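PDB 1F9V: kinesin-like protein KAR3 from Saccharomyces cerevisiae, which probably hydrolyses ATP to drive movement along microtubules, as a kinesin-related motor whose motor domain binds magnesium and ADP. Local coordinates for residues I5-R10 and K337-R342; E19-S24 and P320-I325; K174-T179 and T299-Y304. The protein carries 2 engineered substitutions. All blocks are in the same frame, centred on the assembly; numbering follows the deposited sequence.

Contact 1: residues I5-R10 and K337-R342; sequences IRVYCR and KVNSTR. With ADP (adenosine-5'-diphosphate), chain D; ADP (adenosine-5'-diphosphate), chain C.
The guanidinium of R6 is sandwiched: the guanidinium of R342 lies flat on one face, with planes 2° apart and centres 3.6 Å apart, and the adenine of an ADP meets the opposite face through its N7. The two arginines stack offset, NH1 of R6 lying 3.3 Å from NE of R342. O2A of the diphosphate lies at the edge of the R6 group, in its plane, and NH2 donates to O2B of the same ADP over 3.0 Å. The bend at chi2 (-128°) folds the R6 chain along the nucleotide, its CB and CG against the adenine.

Beside the stack the packing is mainly of aliphatic groups. V7 points at the end of helix 325-338 and sets CG2 3.9 Å from CG2 of V338, while OD1 of N339 comes to 3.3 Å from the same V7 methyl; ND2 of N339 is held by the carbonyl of K55. S340 packs against I5, and its hydroxyl is linked to that residue's backbone through two waters. One donates both to I5 O and to S340 OG, and the second accepts from I5 N (3.1 Å) and from S340 OG, so a single small hydroxyl serves two bridges. Y8, on strand 4-11 like R6, also lines this ADP pocket, whereas R10 reaches a second ADP by laying a guanidinium face against its N6.

The closeness of two like charges is probably tolerated because R342 is salt-bridged to D57 and R6 is bonded to the diphosphate. Flat, delocalised groups with N-H bonds directed outward in their planes suit such a stack, which probably gains from dispersion while those anions offset the repulsion. The chain beyond the helix is thereby coupled to a nucleotide-binding strand.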
# COMPACT_ATOMS: atom_id res chain seq x y z
N ILE A 5 10.39 -7.60 -0.44
CA ILE A 5 8.95 -7.51 -0.26
C ILE A 5 8.49 -8.12 1.06
O ILE A 5 9.02 -9.14 1.49
CB ILE A 5 8.24 -8.26 -1.41
CG1 ILE A 5 8.59 -7.61 -2.75
CG2 ILE A 5 6.74 -8.26 -1.19
CD1 ILE A 5 8.52 -8.57 -3.92
N ARG A 6 7.50 -7.50 1.68
CA ARG A 6 6.93 -8.00 2.92
C ARG A 6 5.43 -7.81 2.86
O ARG A 6 4.93 -6.92 2.17
CB ARG A 6 7.50 -7.27 4.12
CG ARG A 6 8.98 -7.45 4.21
CD ARG A 6 9.41 -7.94 5.57
NE ARG A 6 10.77 -7.53 5.89
CZ ARG A 6 11.83 -7.66 5.09
NH1 ARG A 6 11.70 -8.20 3.88
NH2 ARG A 6 13.02 -7.26 5.51
N VAL A 7 4.71 -8.66 3.57
CA VAL A 7 3.26 -8.61 3.59
C VAL A 7 2.72 -8.57 5.02
O VAL A 7 3.10 -9.40 5.85
CB VAL A 7 2.67 -9.85 2.88
CG1 VAL A 7 1.16 -9.78 2.88
CG2 VAL A 7 3.23 -9.93 1.45
N TYR A 8 1.85 -7.60 5.29
CA TYR A 8 1.21 -7.47 6.60
C TYR A 8 -0.29 -7.59 6.38
O TYR A 8 -0.83 -7.14 5.36
CB TYR A 8 1.44 -6.09 7.23
CG TYR A 8 2.85 -5.77 7.66
CD1 TYR A 8 3.86 -6.74 7.68
CD2 TYR A 8 3.18 -4.47 8.06
CE1 TYR A 8 5.15 -6.42 8.09
CE2 TYR A 8 4.46 -4.15 8.47
CZ TYR A 8 5.44 -5.11 8.48
OH TYR A 8 6.72 -4.76 8.88
N CYS A 9 -0.98 -8.21 7.34
CA CYS A 9 -2.43 -8.31 7.26
C CYS A 9 -2.97 -7.52 8.44
O CYS A 9 -2.36 -7.52 9.52
CB CYS A 9 -2.87 -9.78 7.37
SG CYS A 9 -4.67 -10.00 7.54
N ARG A 10 -4.08 -6.82 8.26
CA ARG A 10 -4.67 -6.07 9.36
C ARG A 10 -6.17 -6.29 9.43
O ARG A 10 -6.90 -6.03 8.47
CB ARG A 10 -4.41 -4.57 9.24
CG ARG A 10 -5.07 -3.80 10.39
CD ARG A 10 -5.04 -2.29 10.19
NE ARG A 10 -5.24 -1.60 11.46
CZ ARG A 10 -5.05 -0.30 11.65
NH1 ARG A 10 -4.66 0.47 10.63
NH2 ARG A 10 -5.24 0.23 12.84
N LYS A 337 -0.32 -14.79 -2.36
CA LYS A 337 0.31 -14.77 -3.67
C LYS A 337 1.45 -13.75 -3.71
O LYS A 337 2.49 -13.99 -4.33
CB LYS A 337 -0.72 -14.45 -4.75
CG LYS A 337 -0.10 -14.27 -6.13
CD LYS A 337 -1.15 -13.86 -7.15
CE LYS A 337 -0.53 -13.67 -8.52
NZ LYS A 337 -1.57 -13.61 -9.58
N VAL A 338 1.27 -12.61 -3.05
CA VAL A 338 2.31 -11.60 -3.08
C VAL A 338 3.43 -11.84 -2.06
O VAL A 338 4.44 -11.14 -2.06
CB VAL A 338 1.72 -10.18 -2.93
CG1 VAL A 338 0.87 -9.86 -4.14
CG2 VAL A 338 0.88 -10.08 -1.67
N ASN A 339 3.27 -12.84 -1.20
CA ASN A 339 4.30 -13.20 -0.23
C ASN A 339 5.50 -13.61 -1.09
O ASN A 339 5.32 -14.35 -2.06
CB ASN A 339 3.87 -14.42 0.60
CG ASN A 339 3.29 -14.05 1.95
OD1 ASN A 339 3.59 -13.00 2.51
ND2 ASN A 339 2.46 -14.94 2.49
N SER A 340 6.70 -13.16 -0.76
CA SER A 340 7.87 -13.54 -1.56
C SER A 340 8.47 -14.86 -1.07
O SER A 340 8.07 -15.38 -0.02
CB SER A 340 8.93 -12.43 -1.51
OG SER A 340 9.76 -12.57 -0.37
N THR A 341 9.41 -15.41 -1.83
CA THR A 341 10.04 -16.68 -1.47
C THR A 341 10.95 -16.54 -0.26
O THR A 341 11.71 -17.45 0.08
CB THR A 341 10.84 -17.26 -2.66
OG1 THR A 341 11.77 -16.29 -3.14
CG2 THR A 341 9.89 -17.66 -3.78
N ARG A 342 10.88 -15.39 0.39
CA ARG A 342 11.64 -15.15 1.60
C ARG A 342 10.87 -15.86 2.72
O ARG A 342 11.44 -16.34 3.70
CB ARG A 342 11.69 -13.64 1.88
CG ARG A 342 11.94 -13.26 3.32
CD ARG A 342 12.50 -11.85 3.41
NE ARG A 342 12.44 -11.33 4.78
CZ ARG A 342 11.32 -11.24 5.49
NH1 ARG A 342 11.37 -10.75 6.73
NH2 ARG A 342 10.16 -11.63 4.97
PB ADP D . 15.15 -7.24 9.25
O1B ADP D . 15.89 -8.46 8.82
O2B ADP D . 13.74 -7.09 8.44
O3B ADP D . 14.91 -7.24 10.73
PA ADP D . 15.89 -4.97 7.60
O1A ADP D . 17.24 -4.43 7.35
O2A ADP D . 15.38 -5.73 6.45
O3A ADP D . 15.95 -5.96 8.84
O5' ADP D . 14.87 -3.83 8.10
C5' ADP D . 14.39 -3.85 9.45
C4' ADP D . 12.99 -3.26 9.59
O4' ADP D . 12.63 -2.33 8.53
C3' ADP D . 11.91 -4.33 9.63
O3' ADP D . 11.68 -4.84 10.95
C2' ADP D . 10.70 -3.66 9.03
O2' ADP D . 9.88 -3.02 10.03
C1' ADP D . 11.31 -2.69 8.02
N9 ADP D . 11.32 -3.27 6.61
C8 ADP D . 12.39 -3.64 5.88
N7 ADP D . 11.98 -4.08 4.68
C5 ADP D . 10.67 -3.99 4.62
C6 ADP D . 9.67 -4.27 3.66
N6 ADP D . 9.99 -4.76 2.45
N1 ADP D . 8.35 -4.05 3.97
C2 ADP D . 7.96 -3.55 5.17
N3 ADP D . 8.91 -3.27 6.08
C4 ADP D . 10.24 -3.47 5.86
PB ADP C . -11.92 1.13 2.82
O1B ADP C . -11.16 -0.14 2.76
O2B ADP C . -10.96 2.38 2.51
O3B ADP C . -13.10 1.11 1.93
PA ADP C . -12.35 2.67 5.23
O1A ADP C . -10.99 2.88 5.73
O2A ADP C . -12.80 3.85 4.51
O3A ADP C . -12.39 1.39 4.31
O5' ADP C . -13.36 2.44 6.44
C5' ADP C . -14.22 1.33 6.68
C4' ADP C . -14.94 1.69 8.01
O4' ADP C . -14.22 1.02 9.05
C3' ADP C . -14.85 3.19 8.37
O3' ADP C . -16.04 3.67 9.02
C2' ADP C . -13.64 3.31 9.28
O2' ADP C . -13.67 4.47 10.13
C1' ADP C . -13.64 1.96 9.99
N9 ADP C . -12.26 1.47 10.30
C8 ADP C . -11.45 0.88 9.40
N7 ADP C . -10.32 0.53 9.98
C5 ADP C . -10.39 0.87 11.24
C6 ADP C . -9.54 0.76 12.34
N6 ADP C . -8.34 0.18 12.20
N1 ADP C . -9.93 1.24 13.56
C2 ADP C . -11.13 1.83 13.74
N3 ADP C . -11.97 1.94 12.69
C4 ADP C . -11.64 1.48 11.45
O HOH W 1 8.21 -11.80 1.64
O HOH W 2 11.42 -10.52 -0.30

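Contact 2: residues E19-S24 and P320-I325; sequences ENSDTS and PSSSHI
S322 is the hub where the two loops close tightly on each other, its CA 4.8 Å from that of S21. Its backbone N gives a nearly straight bond (167°) to N20 O, 3.0 Å away and in the carbonyl plane. Its hydroxyl accepts from T23 N at 3.1 Å and shares a 2.8 Å bond with S24 OG; serine suits the spot, being small enough to enter the type I turn S21-S24 and able both to give and to take. N20 OD1 accepts from D22 N, an Asx turn that leads into the beta turn. At the other end S321 OG donates to E19 OE2 over 2.6 Å, coming from above the carboxylate plane, while OE1 lies at the edge of the H324 ring, 3.5 Å from CE1.

Looser places are bridged by water at two separate points. One water joins N20 N to S323 OG, and another links S21 OG, S24 OG and P320 O; N20 to T23 are exposed.

E19 is also salt-bridged to R12, and H324 ND1 is bonded to S319. The contact thus ties the approach to strand 24-28 to the loop between strand 311-318 and helix 325-338, whose first residue, I325, packs on S24 and on strand 38-44.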
# COMPACT_ATOMS: atom_id res chain seq x y z
N GLU A 19 -22.46 -5.63 12.88
CA GLU A 19 -21.70 -6.75 12.34
C GLU A 19 -21.59 -7.84 13.39
O GLU A 19 -21.89 -7.62 14.57
CB GLU A 19 -20.28 -6.29 11.95
CG GLU A 19 -20.19 -5.72 10.55
CD GLU A 19 -18.83 -5.11 10.26
OE1 GLU A 19 -18.74 -4.36 9.26
OE2 GLU A 19 -17.87 -5.37 11.01
N ASN A 20 -21.18 -9.03 12.98
CA ASN A 20 -21.02 -10.15 13.90
C ASN A 20 -20.16 -11.23 13.27
O ASN A 20 -19.95 -11.24 12.06
CB ASN A 20 -22.38 -10.72 14.31
CG ASN A 20 -23.06 -11.47 13.19
OD1 ASN A 20 -22.56 -12.50 12.72
ND2 ASN A 20 -24.21 -10.97 12.75
N SER A 21 -19.67 -12.14 14.10
CA SER A 21 -18.84 -13.24 13.63
C SER A 21 -19.53 -14.57 13.96
O SER A 21 -18.87 -15.57 14.27
CB SER A 21 -17.46 -13.18 14.29
OG SER A 21 -16.61 -14.19 13.80
N ASP A 22 -20.85 -14.57 13.88
CA ASP A 22 -21.67 -15.74 14.18
C ASP A 22 -21.43 -16.97 13.31
O ASP A 22 -21.61 -18.10 13.77
CB ASP A 22 -23.16 -15.39 14.06
CG ASP A 22 -23.63 -14.44 15.13
OD1 ASP A 22 -22.90 -14.19 16.11
OD2 ASP A 22 -24.77 -13.94 14.99
N THR A 23 -21.03 -16.77 12.06
CA THR A 23 -20.84 -17.89 11.15
C THR A 23 -19.43 -18.11 10.61
O THR A 23 -19.26 -18.77 9.58
CB THR A 23 -21.82 -17.78 9.96
OG1 THR A 23 -21.70 -16.49 9.36
CG2 THR A 23 -23.26 -17.97 10.44
N SER A 24 -18.43 -17.58 11.29
CA SER A 24 -17.05 -17.77 10.86
C SER A 24 -16.11 -17.50 12.02
O SER A 24 -16.50 -16.94 13.05
CB SER A 24 -16.71 -16.84 9.68
OG SER A 24 -16.92 -15.48 10.00
N PRO A 320 -13.37 -8.36 10.17
CA PRO A 320 -13.42 -9.54 11.04
C PRO A 320 -14.79 -10.23 11.00
O PRO A 320 -14.96 -11.31 11.57
CB PRO A 320 -13.16 -8.96 12.42
CG PRO A 320 -13.85 -7.61 12.35
CD PRO A 320 -13.73 -7.13 10.91
N SER A 321 -15.74 -9.61 10.31
CA SER A 321 -17.11 -10.11 10.26
C SER A 321 -17.48 -11.19 9.25
O SER A 321 -16.92 -11.26 8.16
CB SER A 321 -18.05 -8.93 10.13
OG SER A 321 -17.74 -7.97 11.14
N SER A 322 -18.46 -12.01 9.63
CA SER A 322 -18.94 -13.13 8.83
C SER A 322 -19.53 -12.78 7.47
O SER A 322 -19.36 -13.52 6.51
CB SER A 322 -19.99 -13.94 9.61
OG SER A 322 -19.44 -14.45 10.80
N SER A 323 -20.23 -11.65 7.39
CA SER A 323 -20.83 -11.25 6.12
C SER A 323 -19.78 -11.00 5.05
O SER A 323 -20.08 -11.02 3.86
CB SER A 323 -21.69 -10.00 6.31
OG SER A 323 -20.91 -8.89 6.71
N HIS A 324 -18.55 -10.77 5.48
CA HIS A 324 -17.46 -10.49 4.54
C HIS A 324 -16.45 -11.62 4.42
O HIS A 324 -15.42 -11.47 3.76
CB HIS A 324 -16.69 -9.24 4.99
CG HIS A 324 -17.56 -8.05 5.26
ND1 HIS A 324 -17.62 -7.44 6.49
CD2 HIS A 324 -18.37 -7.34 4.44
CE1 HIS A 324 -18.43 -6.40 6.43
NE2 HIS A 324 -18.89 -6.32 5.20
N ILE A 325 -16.73 -12.76 5.05
CA ILE A 325 -15.79 -13.87 5.04
C ILE A 325 -15.30 -14.36 3.68
O ILE A 325 -14.15 -14.76 3.53
CB ILE A 325 -16.36 -15.07 5.84
CG1 ILE A 325 -15.22 -16.00 6.24
CG2 ILE A 325 -17.43 -15.78 5.04
CD1 ILE A 325 -14.22 -15.36 7.17
O HOH W 3 -21.41 -9.44 9.73
O HOH W 4 -15.18 -14.08 11.52

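Contact 3: residues K174-T179 and T299-Y304; sequences KTTTIT and TYLLQY
With its CG anti to the carbonyl carbon (chi1 -72°), Y304 carries its ring out from helix 297-306 against the backbone of K174, and bends at chi3 (106°) and chi4 turn the lysine chain along the CD1 side, above the same face that K174 CA covers. That CA sits over the middle of the ring, 3.8 Å from the centroid, in a CH-pi contact. The lysine CE comes to 3.4 Å from Y304 CD1. Along the ring edge, near its plane, lies T175 O, and T176 OG1 approaches CD2 obliquely at 3.2 Å.

Farther along, strand and helix run roughly antiparallel (141°), and the axes of the two short segments approach to 7.6 Å. I178 and L301 meet at about a right angle, CD1 to CD1 at 3.6 Å, and both touch I138 of strand 130-141. Branched, apolar side chains fit this inner end, while threonine at 176 offers a methyl toward L301 and a hydroxyl toward water.

Polar links between the segments run through solvent. One water accepts a hydrogen bond from Y304 N, donates to L301 O at 2.7 Å and bonds T176 OG1, whose further partner is H169; a second joins K174 NZ to Y304 O. The lysine ammonium also binds T307. One face of the tyrosine ring and the I178-L301 pair supply the packing, and water meets polar groups of the helix backbone, allowing a short two-stranded hairpin to lie against the helix without direct backbone pairing.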
# COMPACT_ATOMS: atom_id res chain seq x y z
N LYS A 174 17.00 6.49 -13.09
CA LYS A 174 16.02 5.50 -12.65
C LYS A 174 14.91 6.16 -11.83
O LYS A 174 14.51 5.66 -10.78
CB LYS A 174 16.71 4.40 -11.84
CG LYS A 174 17.26 3.27 -12.69
CD LYS A 174 17.27 1.95 -11.93
CE LYS A 174 16.16 1.01 -12.42
NZ LYS A 174 15.56 0.16 -11.33
N THR A 175 14.44 7.31 -12.32
CA THR A 175 13.37 8.04 -11.66
C THR A 175 12.24 8.26 -12.66
O THR A 175 12.42 8.12 -13.87
CB THR A 175 13.84 9.40 -11.11
OG1 THR A 175 14.32 10.22 -12.18
CG2 THR A 175 14.94 9.19 -10.08
N THR A 176 11.07 8.61 -12.13
CA THR A 176 9.89 8.79 -12.95
C THR A 176 9.13 10.04 -12.55
O THR A 176 9.04 10.35 -11.36
CB THR A 176 8.94 7.58 -12.78
OG1 THR A 176 9.65 6.38 -13.12
CG2 THR A 176 7.70 7.72 -13.66
N THR A 177 8.61 10.75 -13.54
CA THR A 177 7.81 11.94 -13.29
C THR A 177 6.61 11.85 -14.21
O THR A 177 6.60 11.04 -15.14
CB THR A 177 8.59 13.25 -13.61
OG1 THR A 177 8.85 13.33 -15.02
CG2 THR A 177 9.91 13.28 -12.86
N ILE A 178 5.60 12.66 -13.94
CA ILE A 178 4.39 12.67 -14.75
C ILE A 178 4.17 14.11 -15.18
O ILE A 178 4.14 15.01 -14.36
CB ILE A 178 3.15 12.21 -13.95
CG1 ILE A 178 3.43 10.87 -13.26
CG2 ILE A 178 1.94 12.09 -14.88
CD1 ILE A 178 2.48 10.59 -12.09
N THR A 179 3.99 14.32 -16.48
CA THR A 179 3.81 15.67 -16.99
C THR A 179 2.50 16.31 -16.54
O THR A 179 1.46 15.65 -16.41
CB THR A 179 3.86 15.69 -18.53
OG1 THR A 179 2.74 14.98 -19.05
CG2 THR A 179 5.13 15.04 -19.01
N THR A 299 1.53 -0.28 -12.21
CA THR A 299 2.81 -0.97 -12.17
C THR A 299 3.82 -0.30 -13.10
O THR A 299 5.02 -0.26 -12.81
CB THR A 299 2.69 -2.48 -12.53
OG1 THR A 299 2.03 -2.64 -13.79
CG2 THR A 299 1.90 -3.22 -11.45
N TYR A 300 3.34 0.24 -14.22
CA TYR A 300 4.23 0.91 -15.16
C TYR A 300 4.77 2.19 -14.51
O TYR A 300 5.97 2.48 -14.57
CB TYR A 300 3.49 1.24 -16.45
CG TYR A 300 4.37 1.88 -17.48
CD1 TYR A 300 5.56 1.28 -17.88
CD2 TYR A 300 4.03 3.11 -18.05
CE1 TYR A 300 6.41 1.90 -18.82
CE2 TYR A 300 4.86 3.73 -18.98
CZ TYR A 300 6.04 3.12 -19.36
OH TYR A 300 6.87 3.77 -20.25
N LEU A 301 3.88 2.95 -13.89
CA LEU A 301 4.27 4.18 -13.23
C LEU A 301 5.30 3.94 -12.13
O LEU A 301 6.26 4.70 -11.98
CB LEU A 301 3.04 4.86 -12.62
CG LEU A 301 3.33 6.03 -11.66
CD1 LEU A 301 3.83 7.22 -12.46
CD2 LEU A 301 2.07 6.42 -10.90
N LEU A 302 5.11 2.87 -11.37
CA LEU A 302 5.98 2.57 -10.23
C LEU A 302 7.13 1.60 -10.44
O LEU A 302 7.80 1.23 -9.48
CB LEU A 302 5.11 2.04 -9.08
CG LEU A 302 3.97 2.94 -8.63
CD1 LEU A 302 3.11 2.22 -7.57
CD2 LEU A 302 4.54 4.24 -8.07
N GLN A 303 7.40 1.20 -11.68
CA GLN A 303 8.46 0.25 -11.94
C GLN A 303 9.81 0.49 -11.28
O GLN A 303 10.43 -0.45 -10.79
CB GLN A 303 8.64 0.07 -13.46
CG GLN A 303 9.26 1.26 -14.16
CD GLN A 303 9.40 1.02 -15.65
OE1 GLN A 303 10.16 1.72 -16.34
NE2 GLN A 303 8.69 0.03 -16.16
N TYR A 304 10.29 1.74 -11.25
CA TYR A 304 11.58 2.02 -10.64
C TYR A 304 11.55 1.94 -9.10
O TYR A 304 12.59 1.80 -8.46
CB TYR A 304 12.09 3.41 -11.06
CG TYR A 304 12.54 3.48 -12.50
CD1 TYR A 304 13.14 2.38 -13.13
CD2 TYR A 304 12.38 4.66 -13.24
CE1 TYR A 304 13.56 2.46 -14.46
CE2 TYR A 304 12.80 4.74 -14.57
CZ TYR A 304 13.39 3.64 -15.17
OH TYR A 304 13.81 3.72 -16.48
O HOH W 5 15.18 1.45 -8.81
O HOH W 6 8.92 4.37 -11.48

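Contact 1 is the buried one, contact 2 is partly buried and far from the centre, and contact 3 lies at the surface; contacts 2 and 3 are on opposite sides of the chain's centre, about 40 Å apart between centres. Contacts 1 and 2 share helix 325-338, one at its end and the other at its start; contact 1 uses strand 4-11 itself and contact 2 the loop after it. Contact 3 uses other elements, a hairpin strand and helix 297-306. Waters bridge all three, but the chemistry differs: stacked charges beside a nucleotide in the first, direct serine and backbone hydrogen bonds in the second, aromatic and aliphatic packing without direct hydrogen bonds between segments in the third.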